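Local coordinates for F5/8 type C domain protein (Bacteroides ovatus, PDB 4ZRX) that probably hydrolyses alpha-L-fucosidic linkages in glycans, as a putative alpha-L-fucosidase that joins a TIM-barrel catalytic domain to an F5/8 type C domain, at residues Gln197-Trp201 / Asp202-Gln206; Val224-Val227 / Gly228-Gly232. All blocks are in the same frame, centred on the assembly; numbering follows the deposited sequence.

Contact 1. Residues Gln197-Trp201 / Asp202-Gln206; sequences QVYDW and DAFYQ
Asp200 grips the start of helix 201-211 with two bonds. Its OD1 accepts from Ala203 N at 3.1 Å, the N-H...O angle being 157° and the donor standing above the carboxylate plane, while its carbonyl O takes Phe204 N at 3.0 Å, in the carbonyl plane. One residue on, Tyr205 N donates to Trp201 O over 2.8 Å. With CG anti to the backbone N (chi1 -166°), the Asp200 carboxylate folds over the first turn, CG lying 3.4 Å from Ala203 CB. This is an N-cap, on one of the helices that wrap the TIM barrel of the fucosidase domain; Asn162 of helix 158-174 holds the Asp200 N-H from outside. The Phe204 ring lies back across the cap, so that Asp200 O sits 3.1 Å above one face, offset toward the rim. Near the CD2-CE2 side of that ring comes the Trp201 indole, CE3 to Phe204 CD2 3.5 Å, the two planes inclined at 79° in an oblique pairing. Tyr199 adds its CB, which rests against one face of the indole and also meets Phe204 CE2. A serine in place of Phe204 would probably leave a gap between the cap and Phe165 and Ile166 of helix 158-174, and Trp201 CE3 without the ring carbons it packs against. Beyond, Trp201 packs on Met217 of strand 216-219, and Tyr199 OH bonds to Tyr155 OH.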
ATOM      1  N   GLN A 197      -8.121  17.234 -22.743  1.00 40.79           N
ATOM      2  CA  GLN A 197      -6.792  17.096 -23.292  1.00 38.09           C
ATOM      3  C   GLN A 197      -6.664  15.749 -23.959  1.00 35.54           C
ATOM      4  O   GLN A 197      -7.010  14.744 -23.362  1.00 35.10           O
ATOM      5  CB  GLN A 197      -5.779  17.209 -22.145  1.00 35.43           C
ATOM      6  CG  GLN A 197      -4.335  17.060 -22.548  1.00 35.66           C
ATOM      7  CD  GLN A 197      -3.833  18.124 -23.516  1.00 35.47           C
ATOM      8  OE1 GLN A 197      -4.277  19.284 -23.479  1.00 34.69           O
ATOM      9  NE2 GLN A 197      -2.892  17.738 -24.378  1.00 35.19           N
ATOM     10  N   VAL A 198      -6.119  15.719 -25.168  1.00 35.57           N
ATOM     11  CA  VAL A 198      -5.785  14.462 -25.839  1.00 34.98           C
ATOM     12  C   VAL A 198      -4.288  14.411 -25.788  1.00 34.06           C
ATOM     13  O   VAL A 198      -3.591  15.171 -26.474  1.00 33.53           O
ATOM     14  CB  VAL A 198      -6.325  14.407 -27.300  1.00 37.69           C
ATOM     15  CG1 VAL A 198      -5.926  13.126 -27.979  1.00 37.54           C
ATOM     16  CG2 VAL A 198      -7.858  14.581 -27.285  1.00 38.52           C
ATOM     17  N   TYR A 199      -3.785  13.533 -24.926  1.00 31.68           N
ATOM     18  CA  TYR A 199      -2.363  13.446 -24.693  1.00 30.96           C
ATOM     19  C   TYR A 199      -1.628  12.704 -25.810  1.00 31.02           C
ATOM     20  O   TYR A 199      -2.093  11.664 -26.266  1.00 33.79           O
ATOM     21  CB  TYR A 199      -2.140  12.687 -23.415  1.00 29.36           C
ATOM     22  CG  TYR A 199      -2.729  13.329 -22.194  1.00 27.68           C
ATOM     23  CD1 TYR A 199      -2.062  14.358 -21.561  1.00 26.30           C
ATOM     24  CD2 TYR A 199      -3.935  12.894 -21.662  1.00 26.97           C
ATOM     25  CE1 TYR A 199      -2.581  14.946 -20.423  1.00 26.33           C
ATOM     26  CE2 TYR A 199      -4.461  13.468 -20.481  1.00 27.08           C
ATOM     27  CZ  TYR A 199      -3.736  14.499 -19.870  1.00 25.87           C
ATOM     28  OH  TYR A 199      -4.212  15.083 -18.731  1.00 25.32           O
ATOM     29  N   ASP A 200      -0.432  13.174 -26.162  1.00 30.63           N
ATOM     30  CA  ASP A 200       0.438  12.463 -27.108  1.00 31.71           C
ATOM     31  C   ASP A 200       1.381  11.566 -26.322  1.00 29.46           C
ATOM     32  O   ASP A 200       2.581  11.803 -26.208  1.00 28.75           O
ATOM     33  CB  ASP A 200       1.221  13.453 -27.982  1.00 33.09           C
ATOM     34  CG  ASP A 200       1.871  12.780 -29.189  1.00 35.72           C
ATOM     35  OD1 ASP A 200       2.016  11.544 -29.229  1.00 36.50           O
ATOM     36  OD2 ASP A 200       2.263  13.537 -30.095  1.00 37.49           O
ATOM     37  N   TRP A 201       0.800  10.515 -25.779  1.00 29.58           N
ATOM     38  CA  TRP A 201       1.526   9.548 -24.949  1.00 27.90           C
ATOM     39  C   TRP A 201       2.689   8.924 -25.671  1.00 28.72           C
ATOM     40  O   TRP A 201       3.748   8.684 -25.093  1.00 28.50           O
ATOM     41  CB  TRP A 201       0.576   8.430 -24.503  1.00 27.53           C
ATOM     42  CG  TRP A 201      -0.524   8.837 -23.610  1.00 26.22           C
ATOM     43  CD1 TRP A 201      -1.817   8.696 -23.862  1.00 26.18           C
ATOM     44  CD2 TRP A 201      -0.437   9.429 -22.287  1.00 24.05           C
ATOM     45  NE1 TRP A 201      -2.581   9.200 -22.843  1.00 26.01           N
ATOM     46  CE2 TRP A 201      -1.764   9.634 -21.846  1.00 24.37           C
ATOM     47  CE3 TRP A 201       0.602   9.793 -21.464  1.00 23.14           C
ATOM     48  CZ2 TRP A 201      -2.079  10.176 -20.608  1.00 23.57           C
ATOM     49  CZ3 TRP A 201       0.289  10.348 -20.201  1.00 22.94           C
ATOM     50  CH2 TRP A 201      -1.030  10.552 -19.815  1.00 22.12           C
ATOM     51  N   ASP A 202       2.545   8.705 -26.981  1.00 30.73           N
ATOM     52  CA  ASP A 202       3.640   8.110 -27.727  1.00 31.64           C
ATOM     53  C   ASP A 202       4.826   9.055 -27.811  1.00 30.50           C
ATOM     54  O   ASP A 202       5.967   8.627 -27.588  1.00 30.72           O
ATOM     55  CB  ASP A 202       3.171   7.615 -29.110  1.00 35.48           C
ATOM     56  CG  ASP A 202       4.272   6.891 -29.845  1.00 38.26           C
ATOM     57  OD1 ASP A 202       4.819   5.865 -29.338  1.00 40.60           O
ATOM     58  OD2 ASP A 202       4.639   7.383 -30.902  1.00 42.39           O
ATOM     59  N   ALA A 203       4.580  10.345 -28.027  1.00 29.80           N
ATOM     60  CA  ALA A 203       5.677  11.306 -28.048  1.00 30.37           C
ATOM     61  C   ALA A 203       6.324  11.433 -26.687  1.00 28.99           C
ATOM     62  O   ALA A 203       7.541  11.622 -26.598  1.00 29.70           O
ATOM     63  CB  ALA A 203       5.215  12.679 -28.580  1.00 31.35           C
ATOM     64  N   PHE A 204       5.525  11.334 -25.619  1.00 28.83           N
ATOM     65  CA  PHE A 204       6.085  11.388 -24.275  1.00 27.17           C
ATOM     66  C   PHE A 204       6.982  10.182 -24.108  1.00 26.57           C
ATOM     67  O   PHE A 204       8.082  10.258 -23.526  1.00 26.81           O
ATOM     68  CB  PHE A 204       5.024  11.347 -23.169  1.00 26.13           C
ATOM     69  CG  PHE A 204       3.946  12.419 -23.244  1.00 26.56           C
ATOM     70  CD1 PHE A 204       4.045  13.535 -24.085  1.00 27.09           C
ATOM     71  CD2 PHE A 204       2.842  12.325 -22.398  1.00 26.13           C
ATOM     72  CE1 PHE A 204       3.035  14.487 -24.125  1.00 27.89           C
ATOM     73  CE2 PHE A 204       1.826  13.255 -22.427  1.00 27.05           C
ATOM     74  CZ  PHE A 204       1.918  14.356 -23.325  1.00 27.43           C
ATOM     75  N   TYR A 205       6.515   9.044 -24.588  1.00 27.34           N
ATOM     76  CA  TYR A 205       7.336   7.820 -24.478  1.00 28.02           C
ATOM     77  C   TYR A 205       8.624   7.886 -25.268  1.00 27.89           C
ATOM     78  O   TYR A 205       9.674   7.424 -24.809  1.00 27.12           O
ATOM     79  CB  TYR A 205       6.515   6.568 -24.869  1.00 28.88           C
ATOM     80  CG  TYR A 205       7.126   5.224 -24.427  1.00 29.82           C
ATOM     81  CD1 TYR A 205       8.017   5.127 -23.355  1.00 29.62           C
ATOM     82  CD2 TYR A 205       6.783   4.071 -25.093  1.00 31.39           C
ATOM     83  CE1 TYR A 205       8.533   3.865 -22.953  1.00 31.32           C
ATOM     84  CE2 TYR A 205       7.322   2.841 -24.760  1.00 31.59           C
ATOM     85  CZ  TYR A 205       8.184   2.743 -23.688  1.00 32.77           C
ATOM     86  OH  TYR A 205       8.690   1.508 -23.325  1.00 35.89           O
ATOM     87  N   GLN A 206       8.564   8.462 -26.469  1.00 29.72           N
ATOM     88  CA  GLN A 206       9.778   8.611 -27.277  1.00 30.83           C
ATOM     89  C   GLN A 206      10.805   9.510 -26.598  1.00 29.81           C
ATOM     90  O   GLN A 206      11.991   9.181 -26.577  1.00 29.90           O
ATOM     91  CB  GLN A 206       9.463   9.084 -28.711  1.00 34.16           C
ATOM     92  CG  GLN A 206       8.524   8.185 -29.533  1.00 36.31           C
ATOM     93  CD  GLN A 206       8.793   6.689 -29.408  1.00 39.15           C
ATOM     94  OE1 GLN A 206       7.880   5.890 -29.072  1.00 41.67           O
ATOM     95  NE2 GLN A 206      10.047   6.296 -29.608  1.00 39.76           N
TER

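Contact 2. Residues Val224-Val227 / Gly228-Gly232; sequences VRWV and GNEKG. With EDO (1,2-ethanediol), chain D.
The end of strand 225-226, a short strand of the fucosidase domain's barrel sheet, turns into the following loop across one face of the indole of Trp226. Gly228 CA stands 3.5 Å from the centroid of the six-membered ring and only 10° off its normal, a CH-pi contact squarely over the face. The peptide continues along that same face: Asn229 N lies 3.3 Å above the plane, offset toward the rim, and Gly228 N is similarly placed. Holding CG anti to the backbone N (chi1 -178°) carries the indole forward over these peptides. Gly228 has a positive phi of 113°, and a beta carbon there would clash with Val227 O, which accounts for glycine at the turn. At the ring's edge, Glu230 CG approaches CZ2 to 4.2 Å near the plane. A water donates to Val227 O at 2.8 Å and accepts from Asn229 ND2, tying the carbonyl just past the strand to the loop side chain. Asn229 OD1 in turn receives Lys231 N over 2.9 Å, in plane on a lone pair, forming an Asx turn; ND2 also reaches Val233 O. The extended Glu230 chain ends with OE2 2.7 Å from O2 of a bound 1,2-ethanediol, which donates to it, while OE1 accepts from Trp295 NE1. Trp226 NE1 donates to Asp288 OD1, Arg225 and Val227 share backbone bonds with strand 279-290, and Ile219 of strand 216-219 touches the indole.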
ATOM      1  N   VAL A 224       4.632  -0.176 -16.510  1.00 16.29           N
ATOM      2  CA  VAL A 224       4.236  -0.458 -15.118  1.00 15.47           C
ATOM      3  C   VAL A 224       2.761  -0.110 -14.947  1.00 15.55           C
ATOM      4  O   VAL A 224       2.324   0.967 -15.343  1.00 15.45           O
ATOM      5  CB  VAL A 224       5.087   0.350 -14.159  1.00 15.27           C
ATOM      6  CG1 VAL A 224       4.602   0.311 -12.695  1.00 14.80           C
ATOM      7  CG2 VAL A 224       6.566  -0.064 -14.166  1.00 15.41           C
ATOM      8  N   ARG A 225       2.022  -1.046 -14.346  1.00 14.79           N
ATOM      9  CA  ARG A 225       0.576  -0.988 -14.216  1.00 15.30           C
ATOM     10  C   ARG A 225       0.225  -0.612 -12.773  1.00 14.36           C
ATOM     11  O   ARG A 225       0.710  -1.231 -11.821  1.00 14.83           O
ATOM     12  CB  ARG A 225      -0.016  -2.365 -14.574  1.00 16.60           C
ATOM     13  CG  ARG A 225      -1.435  -2.629 -14.165  1.00 17.53           C
ATOM     14  CD  ARG A 225      -1.940  -3.921 -14.703  1.00 18.04           C
ATOM     15  NE  ARG A 225      -1.166  -5.058 -14.258  1.00 18.98           N
ATOM     16  CZ  ARG A 225      -1.407  -5.832 -13.209  1.00 18.19           C
ATOM     17  NH1 ARG A 225      -2.417  -5.602 -12.374  1.00 18.44           N
ATOM     18  NH2 ARG A 225      -0.597  -6.839 -12.978  1.00 18.11           N
ATOM     19  N   TRP A 226      -0.708   0.321 -12.631  1.00 14.19           N
ATOM     20  CA  TRP A 226      -1.262   0.606 -11.329  1.00 13.86           C
ATOM     21  C   TRP A 226      -2.034  -0.610 -10.809  1.00 13.92           C
ATOM     22  O   TRP A 226      -2.869  -1.114 -11.516  1.00 16.22           O
ATOM     23  CB  TRP A 226      -2.241   1.746 -11.460  1.00 14.66           C
ATOM     24  CG  TRP A 226      -2.870   2.170 -10.153  1.00 14.34           C
ATOM     25  CD1 TRP A 226      -2.230   2.376  -9.003  1.00 14.73           C
ATOM     26  CD2 TRP A 226      -4.239   2.531  -9.927  1.00 14.65           C
ATOM     27  NE1 TRP A 226      -3.106   2.767  -8.014  1.00 15.01           N
ATOM     28  CE2 TRP A 226      -4.359   2.889  -8.571  1.00 15.64           C
ATOM     29  CE3 TRP A 226      -5.393   2.509 -10.725  1.00 16.57           C
ATOM     30  CZ2 TRP A 226      -5.561   3.282  -8.002  1.00 16.47           C
ATOM     31  CZ3 TRP A 226      -6.617   2.930 -10.157  1.00 17.02           C
ATOM     32  CH2 TRP A 226      -6.672   3.317  -8.795  1.00 16.59           C
ATOM     33  N   VAL A 227      -1.833  -0.988  -9.554  1.00 14.05           N
ATOM     34  CA  VAL A 227      -2.464  -2.159  -9.007  1.00 14.47           C
ATOM     35  C   VAL A 227      -3.995  -1.998  -9.017  1.00 14.86           C
ATOM     36  O   VAL A 227      -4.655  -3.033  -8.960  1.00 14.80           O
ATOM     37  CB  VAL A 227      -1.936  -2.520  -7.605  1.00 13.82           C
ATOM     38  CG1 VAL A 227      -2.373  -1.532  -6.570  1.00 14.23           C
ATOM     39  CG2 VAL A 227      -2.311  -3.955  -7.224  1.00 14.61           C
ATOM     40  N   GLY A 228      -4.530  -0.755  -8.957  1.00 15.23           N
ATOM     41  CA  GLY A 228      -5.994  -0.545  -9.051  1.00 15.62           C
ATOM     42  C   GLY A 228      -6.617  -0.038  -7.799  1.00 16.20           C
ATOM     43  O   GLY A 228      -7.824   0.165  -7.748  1.00 17.93           O
ATOM     44  N   ASN A 229      -5.854   0.154  -6.752  1.00 15.84           N
ATOM     45  CA  ASN A 229      -6.291   0.802  -5.483  1.00 16.06           C
ATOM     46  C   ASN A 229      -5.136   1.557  -4.836  1.00 16.92           C
ATOM     47  O   ASN A 229      -3.970   1.295  -5.198  1.00 15.83           O
ATOM     48  CB  ASN A 229      -6.903  -0.218  -4.506  1.00 16.83           C
ATOM     49  CG  ASN A 229      -5.879  -1.110  -3.892  1.00 16.95           C
ATOM     50  OD1 ASN A 229      -5.317  -0.778  -2.868  1.00 16.49           O
ATOM     51  ND2 ASN A 229      -5.654  -2.242  -4.471  1.00 15.66           N
ATOM     52  N   GLU A 230      -5.440   2.395  -3.824  1.00 18.18           N
ATOM     53  CA  GLU A 230      -4.408   3.232  -3.125  1.00 19.69           C
ATOM     54  C   GLU A 230      -4.299   2.796  -1.665  1.00 19.39           C
ATOM     55  O   GLU A 230      -3.831   3.584  -0.813  1.00 20.03           O
ATOM     56  CB  GLU A 230      -4.839   4.738  -3.124  1.00 22.51           C
ATOM     57  CG  GLU A 230      -4.790   5.293  -4.438  1.00 23.83           C
ATOM     58  CD  GLU A 230      -4.860   6.824  -4.488  1.00 23.22           C
ATOM     59  OE1 GLU A 230      -5.355   7.468  -3.551  1.00 26.81           O
ATOM     60  OE2 GLU A 230      -4.398   7.367  -5.462  1.00 25.23           O
ATOM     61  N   LYS A 231      -4.808   1.597  -1.342  1.00 17.63           N
ATOM     62  CA  LYS A 231      -4.844   1.161   0.033  1.00 19.20           C
ATOM     63  C   LYS A 231      -3.674   0.239   0.423  1.00 17.38           C
ATOM     64  O   LYS A 231      -3.547  -0.105   1.597  1.00 17.47           O
ATOM     65  CB  LYS A 231      -6.152   0.410   0.263  1.00 24.24           C
ATOM     66  CG  LYS A 231      -7.366   1.296   0.063  1.00 29.32           C
ATOM     67  CD  LYS A 231      -7.696   2.034   1.313  1.00 36.10           C
ATOM     68  CE  LYS A 231      -9.138   2.528   1.323  1.00 40.52           C
ATOM     69  NZ  LYS A 231      -9.162   3.965   1.026  1.00 42.89           N
ATOM     70  N   GLY A 232      -2.831  -0.141  -0.536  1.00 15.81           N
ATOM     71  CA  GLY A 232      -1.663  -0.992  -0.242  1.00 15.84           C
ATOM     72  C   GLY A 232      -1.926  -2.475  -0.321  1.00 17.07           C
ATOM     73  O   GLY A 232      -1.171  -3.276   0.258  1.00 17.81           O
TER
HETATM   74  C1  EDO D 703      -0.619  10.180  -6.803  1.00 26.04           C
HETATM   75  O1  EDO D 703      -0.890  11.454  -6.220  1.00 23.30           O
HETATM   76  C2  EDO D 703      -1.415   9.140  -6.037  1.00 27.91           C
HETATM   77  O2  EDO D 703      -2.798   9.525  -6.023  1.00 30.19           O
HETATM   78  O   HOH W   1      -6.609  -3.338  -6.980  1.00 22.18           O

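Overall arrangement
Contact 1 comes first along the chain, and strand 216-219 lies in sequence between it and contact 2. Their centres are 22 Å apart and their nearest atoms about 8 Å, without touching. The same strand bridges them in space: Met217 meets Trp201 and Tyr205 of contact 1, while Val216, Ala218 and Ile219 meet Val224 and Trp226 of contact 2. Contact 1 is peripheral, centred 28 Å from the chain centre, whereas 224-232 is centred only 8 Å from it. The ethanediol beside Glu230 also bonds to His49 and His98, and another lies about 3 Å from the Trp226 side chain; both probably come from the crystallisation liquor but are consistent with a pocket, possibly for sugar.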